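Local coordinates for protein type II secretion chaperone CpaB (Acinetobacter nosocomialis M2, PDB 6O38) that acts as a type II secretion chaperone, binding the secreted metalloprotease CpaA and probably preparing it for export, at residues Val76-Lys81 with Val112-Arg117; Ile130-Ser133 with Tyr138-Met141. All blocks are in the same frame, centred on the assembly; numbering follows the deposited sequence.

Contact 1 (Val76-Lys81 with Val112-Arg117); sequences VIELKK and VRWTGR
With chi1 at -178°, CG1 of I77 lies opposite the backbone nitrogen, and the ethyl arm is carried over the indole of W114. The tryptophan answers with its CG anti to the carbonyl carbon (chi1 -71°), which lets the double ring reach from strand 111-118 toward the short helix. The two side chains run antiparallel and overlap, and I77 CG1 comes to rest 3.7 Å from the centroid of the five-membered ring, 19° from its normal, a CH-pi contact over the face. I77 CD1 carries the same arm on along the ring, 3.8 Å from W114 CG. The opposite face takes V112 CG1 nearer the rim, so the indole is clasped between two aliphatic groups. Beyond I77, E78 CA lies 4.0 Å from W114 CZ2, and E78 CG stays loosely near W114 CH2, 4.2 Å away. No hydrogen bond crosses: the carbonyls of I77 and K80 lie near W114 NE1 without bonding it, and the contact rests on shape and apolar surface. Isoleucine suits its place through the reach of its ethyl arm, and tryptophan can span the gap between backbones whose nearest CA atoms, I77 and W114, are 8.3 Å apart. I101 and I104 of strand 95-106 also pack on W114. The short helix 74-78 thus packs on one face of the antiparallel sheet, with W114 of strand 111-118 in the layer between.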
loop_
_atom_site.group_PDB
_atom_site.type_symbol
_atom_site.label_atom_id
_atom_site.label_comp_id
_atom_site.label_asym_id
_atom_site.label_seq_id
_atom_site.Cartn_x
_atom_site.Cartn_y
_atom_site.Cartn_z
ATOM N N VAL G 76 -17.223 17.180 5.109
ATOM C CA VAL G 76 -15.888 17.481 5.616
ATOM C C VAL G 76 -14.873 17.505 4.479
ATOM O O VAL G 76 -14.031 18.407 4.399
ATOM C CB VAL G 76 -15.495 16.472 6.711
ATOM C CG1 VAL G 76 -14.018 16.602 7.052
ATOM C CG2 VAL G 76 -16.350 16.682 7.951
ATOM N N ILE G 77 -14.935 16.518 3.580
ATOM C CA ILE G 77 -13.977 16.465 2.480
ATOM C C ILE G 77 -14.276 17.544 1.444
ATOM O O ILE G 77 -13.357 18.082 0.816
ATOM C CB ILE G 77 -13.965 15.059 1.850
ATOM C CG1 ILE G 77 -12.930 14.974 0.727
ATOM C CG2 ILE G 77 -15.343 14.693 1.327
ATOM C CD1 ILE G 77 -11.514 15.251 1.176
ATOM N N GLU G 78 -15.553 17.887 1.255
ATOM C CA GLU G 78 -15.917 18.894 0.265
ATOM C C GLU G 78 -15.423 20.284 0.641
ATOM O O GLU G 78 -15.299 21.143 -0.238
ATOM C CB GLU G 78 -17.433 18.911 0.068
ATOM C CG GLU G 78 -17.986 17.633 -0.541
ATOM C CD GLU G 78 -19.498 17.558 -0.470
ATOM O OE1 GLU G 78 -20.124 18.539 -0.015
ATOM O OE2 GLU G 78 -20.061 16.517 -0.866
ATOM N N LEU G 79 -15.142 20.526 1.919
ATOM C CA LEU G 79 -14.574 21.790 2.365
ATOM C C LEU G 79 -13.052 21.780 2.377
ATOM O O LEU G 79 -12.443 22.765 2.810
ATOM C CB LEU G 79 -15.101 22.143 3.760
ATOM C CG LEU G 79 -16.601 22.425 3.863
ATOM C CD1 LEU G 79 -17.004 22.673 5.309
ATOM C CD2 LEU G 79 -16.983 23.607 2.987
ATOM N N LYS G 80 -12.427 20.700 1.917
ATOM C CA LYS G 80 -10.975 20.603 1.864
ATOM C C LYS G 80 -10.466 21.043 0.499
ATOM O O LYS G 80 -11.021 20.665 -0.538
ATOM C CB LYS G 80 -10.516 19.172 2.152
ATOM C CG LYS G 80 -10.901 18.650 3.526
ATOM C CD LYS G 80 -10.187 19.408 4.633
ATOM C CE LYS G 80 -10.538 18.841 6.000
ATOM N NZ LYS G 80 -9.822 19.544 7.100
ATOM N N LYS G 81 -9.407 21.844 0.506
ATOM C CA LYS G 81 -8.760 22.313 -0.709
ATOM C C LYS G 81 -7.376 21.685 -0.827
ATOM O O LYS G 81 -6.894 21.010 0.086
ATOM C CB LYS G 81 -8.677 23.845 -0.719
ATOM C CG LYS G 81 -10.004 24.518 -0.391
ATOM C CD LYS G 81 -10.072 25.950 -0.899
ATOM C CE LYS G 81 -9.149 26.875 -0.125
ATOM N NZ LYS G 81 -9.326 28.294 -0.547
ATOM N N VAL G 112 -16.529 13.537 -7.878
ATOM C CA VAL G 112 -15.264 14.240 -7.710
ATOM C C VAL G 112 -14.316 13.322 -6.954
ATOM O O VAL G 112 -14.730 12.625 -6.022
ATOM C CB VAL G 112 -15.456 15.577 -6.959
ATOM C CG1 VAL G 112 -14.121 16.259 -6.715
ATOM C CG2 VAL G 112 -16.395 16.491 -7.733
ATOM N N ARG G 113 -13.047 13.315 -7.359
ATOM C CA ARG G 113 -12.027 12.483 -6.734
ATOM C C ARG G 113 -10.983 13.364 -6.064
ATOM O O ARG G 113 -10.426 14.265 -6.699
ATOM C CB ARG G 113 -11.351 11.568 -7.760
ATOM C CG ARG G 113 -10.410 10.549 -7.135
ATOM C CD ARG G 113 -9.573 9.819 -8.177
ATOM N NE ARG G 113 -10.222 9.743 -9.483
ATOM C CZ ARG G 113 -10.914 8.692 -9.913
ATOM N NH1 ARG G 113 -11.053 7.624 -9.138
ATOM N NH2 ARG G 113 -11.468 8.706 -11.117
ATOM N N TRP G 114 -10.724 13.102 -4.787
ATOM C CA TRP G 114 -9.625 13.723 -4.062
ATOM C C TRP G 114 -8.465 12.742 -3.962
ATOM O O TRP G 114 -8.664 11.563 -3.662
ATOM C CB TRP G 114 -10.053 14.154 -2.656
ATOM C CG TRP G 114 -10.991 15.320 -2.626
ATOM C CD1 TRP G 114 -10.663 16.629 -2.426
ATOM C CD2 TRP G 114 -12.415 15.281 -2.776
ATOM N NE1 TRP G 114 -11.793 17.410 -2.455
ATOM C CE2 TRP G 114 -12.882 16.606 -2.668
ATOM C CE3 TRP G 114 -13.338 14.255 -2.998
ATOM C CZ2 TRP G 114 -14.232 16.932 -2.773
ATOM C CZ3 TRP G 114 -14.679 14.582 -3.102
ATOM C CH2 TRP G 114 -15.113 15.908 -2.990
ATOM N N THR G 115 -7.255 13.232 -4.220
ATOM C CA THR G 115 -6.042 12.434 -4.101
ATOM C C THR G 115 -5.075 13.117 -3.144
ATOM O O THR G 115 -4.910 14.340 -3.182
ATOM C CB THR G 115 -5.375 12.230 -5.466
ATOM O OG1 THR G 115 -6.332 11.698 -6.391
ATOM C CG2 THR G 115 -4.207 11.263 -5.352
ATOM N N GLY G 116 -4.447 12.323 -2.276
ATOM C CA GLY G 116 -3.498 12.854 -1.318
ATOM C C GLY G 116 -2.382 11.873 -1.032
ATOM O O GLY G 116 -2.462 10.689 -1.365
ATOM N N ARG G 117 -1.327 12.389 -0.405
ATOM C CA ARG G 117 -0.183 11.591 0.009
ATOM C C ARG G 117 0.038 11.730 1.509
ATOM O O ARG G 117 -0.305 12.750 2.114
ATOM C CB ARG G 117 1.091 11.986 -0.747
ATOM C CG ARG G 117 1.003 11.798 -2.249
ATOM C CD ARG G 117 2.388 11.686 -2.865
ATOM N NE ARG G 117 2.332 11.293 -4.270
ATOM C CZ ARG G 117 2.382 10.032 -4.688
ATOM N NH1 ARG G 117 2.491 9.045 -3.810
ATOM N NH2 ARG G 117 2.326 9.755 -5.984
#

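Contact 2 (Ile130-Ser133 with Tyr138-Met141); sequences ITQS and YTIM
T131 and I140 exchange a reciprocal pair of backbone hydrogen bonds, T131 N to I140 O at 3.0 Å and I140 N to T131 O at 2.9 Å. S133 N adds another to Y138 O. A side-chain bond joins the neighbouring non-hydrogen-bonded pair: T139 OG1 donates to Q132 OE1 at 3.0 Å, approaching from above the carbonyl plane, 37° out of it. The glutamine can reach over its partner because its CG stands anti to the backbone N (chi1 179°). Its OE1 is also hydrogen-bonded to the hydroxyl of Y72, so two bonds hold this buried oxygen, and NE2 makes a weak bond to P74 O; together they probably limit rotation of the amide. Further along the same face, I130 CG2 meets T139 CG2 at 3.7 Å, while I130 CG1 lies 3.9 Å from CG of M141, which is modelled as selenomethionine; beta-branched residues suit such extended backbone. The other face carries T131, S133, Y138 and I140 and turns toward CpaA, where T131 OG1 hydrogen-bonds to E400 of the protease chain and L396 and A393 of that chain pack on T131 and Y138. The chemistry thus implies a hairpin secured by its backbone, with one face serving the chaperone's own interior and the other its substrate.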
loop_
_atom_site.group_PDB
_atom_site.type_symbol
_atom_site.label_atom_id
_atom_site.label_comp_id
_atom_site.label_asym_id
_atom_site.label_seq_id
_atom_site.Cartn_x
_atom_site.Cartn_y
_atom_site.Cartn_z
ATOM N N ILE G 130 -10.141 9.576 -2.515
ATOM C CA ILE G 130 -11.523 9.640 -2.054
ATOM C C ILE G 130 -12.362 10.061 -3.249
ATOM O O ILE G 130 -12.254 11.201 -3.720
ATOM C CB ILE G 130 -11.711 10.610 -0.881
ATOM C CG1 ILE G 130 -10.943 10.123 0.349
ATOM C CG2 ILE G 130 -13.188 10.773 -0.557
ATOM C CD1 ILE G 130 -10.881 11.139 1.469
ATOM N N THR G 131 -13.197 9.151 -3.738
ATOM C CA THR G 131 -14.048 9.397 -4.893
ATOM C C THR G 131 -15.496 9.377 -4.421
ATOM O O THR G 131 -15.950 8.383 -3.843
ATOM C CB THR G 131 -13.807 8.349 -5.979
ATOM O OG1 THR G 131 -12.405 8.067 -6.062
ATOM C CG2 THR G 131 -14.263 8.872 -7.320
ATOM N N GLN G 132 -16.213 10.470 -4.669
ATOM C CA GLN G 132 -17.494 10.721 -4.026
ATOM C C GLN G 132 -18.526 11.160 -5.052
ATOM O O GLN G 132 -18.267 12.064 -5.853
ATOM C CB GLN G 132 -17.346 11.793 -2.943
ATOM C CG GLN G 132 -18.628 12.148 -2.220
ATOM C CD GLN G 132 -18.368 12.915 -0.941
ATOM O OE1 GLN G 132 -17.695 12.424 -0.035
ATOM N NE2 GLN G 132 -18.890 14.133 -0.866
ATOM N N SER G 133 -19.690 10.522 -5.021
ATOM C CA SER G 133 -20.839 10.947 -5.805
ATOM C C SER G 133 -21.740 11.826 -4.948
ATOM O O SER G 133 -21.956 11.542 -3.766
ATOM C CB SER G 133 -21.629 9.743 -6.324
ATOM O OG SER G 133 -22.903 10.132 -6.809
ATOM N N TYR G 138 -22.715 8.488 -1.872
ATOM C CA TYR G 138 -21.902 7.286 -1.975
ATOM C C TYR G 138 -20.446 7.690 -2.150
ATOM O O TYR G 138 -20.127 8.509 -3.017
ATOM C CB TYR G 138 -22.379 6.437 -3.160
ATOM C CG TYR G 138 -21.706 5.097 -3.319
ATOM C CD1 TYR G 138 -22.142 3.992 -2.601
ATOM C CD2 TYR G 138 -20.655 4.927 -4.211
ATOM C CE1 TYR G 138 -21.540 2.759 -2.752
ATOM C CE2 TYR G 138 -20.047 3.698 -4.370
ATOM C CZ TYR G 138 -20.493 2.618 -3.638
ATOM O OH TYR G 138 -19.889 1.393 -3.793
ATOM N N THR G 139 -19.570 7.120 -1.325
ATOM C CA THR G 139 -18.155 7.463 -1.328
ATOM C C THR G 139 -17.323 6.192 -1.252
ATOM O O THR G 139 -17.626 5.289 -0.466
ATOM C CB THR G 139 -17.805 8.389 -0.152
ATOM O OG1 THR G 139 -18.595 9.581 -0.229
ATOM C CG2 THR G 139 -16.331 8.765 -0.182
ATOM N N ILE G 140 -16.278 6.127 -2.074
ATOM C CA ILE G 140 -15.328 5.021 -2.074
ATOM C C ILE G 140 -13.952 5.571 -1.732
ATOM O O ILE G 140 -13.526 6.585 -2.298
ATOM C CB ILE G 140 -15.309 4.290 -3.429
ATOM C CG1 ILE G 140 -16.537 3.389 -3.565
ATOM C CG2 ILE G 140 -14.031 3.479 -3.588
ATOM C CD1 ILE G 140 -16.561 2.576 -4.839
HETATM N N MSE G 141 -13.262 4.909 -0.807
HETATM C CA MSE G 141 -11.917 5.320 -0.420
HETATM C C MSE G 141 -10.894 4.219 -0.656
HETATM O O MSE G 141 -11.134 3.055 -0.339
HETATM C CB MSE G 141 -11.879 5.733 1.050
HETATM C CG MSE G 141 -12.798 6.878 1.397
HETATM SE SE MSE G 141 -12.526 7.477 3.225
HETATM C CE MSE G 141 -14.075 8.640 3.356
#

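Both contacts are buried and share the sheet, since strands 111-118 and 127-133 are neighbours in it: backbone bonds probably run from W114 N to I130 O and from Q132 N to V112 O. They differ in what they join. Contact 1 sets a short helix on the sheet through an aromatic and aliphatic side chains, without hydrogen bonds; contact 2 pairs two strands of one hairpin, where backbone hydrogen bonds form the framework. Q132 links them, touching W114 and I77 on the helix-covered face. On the reverse face R113, on the strand of contact 1, and T131 of contact 2 reach the same residue of CpaA, E400, R113 by a salt bridge.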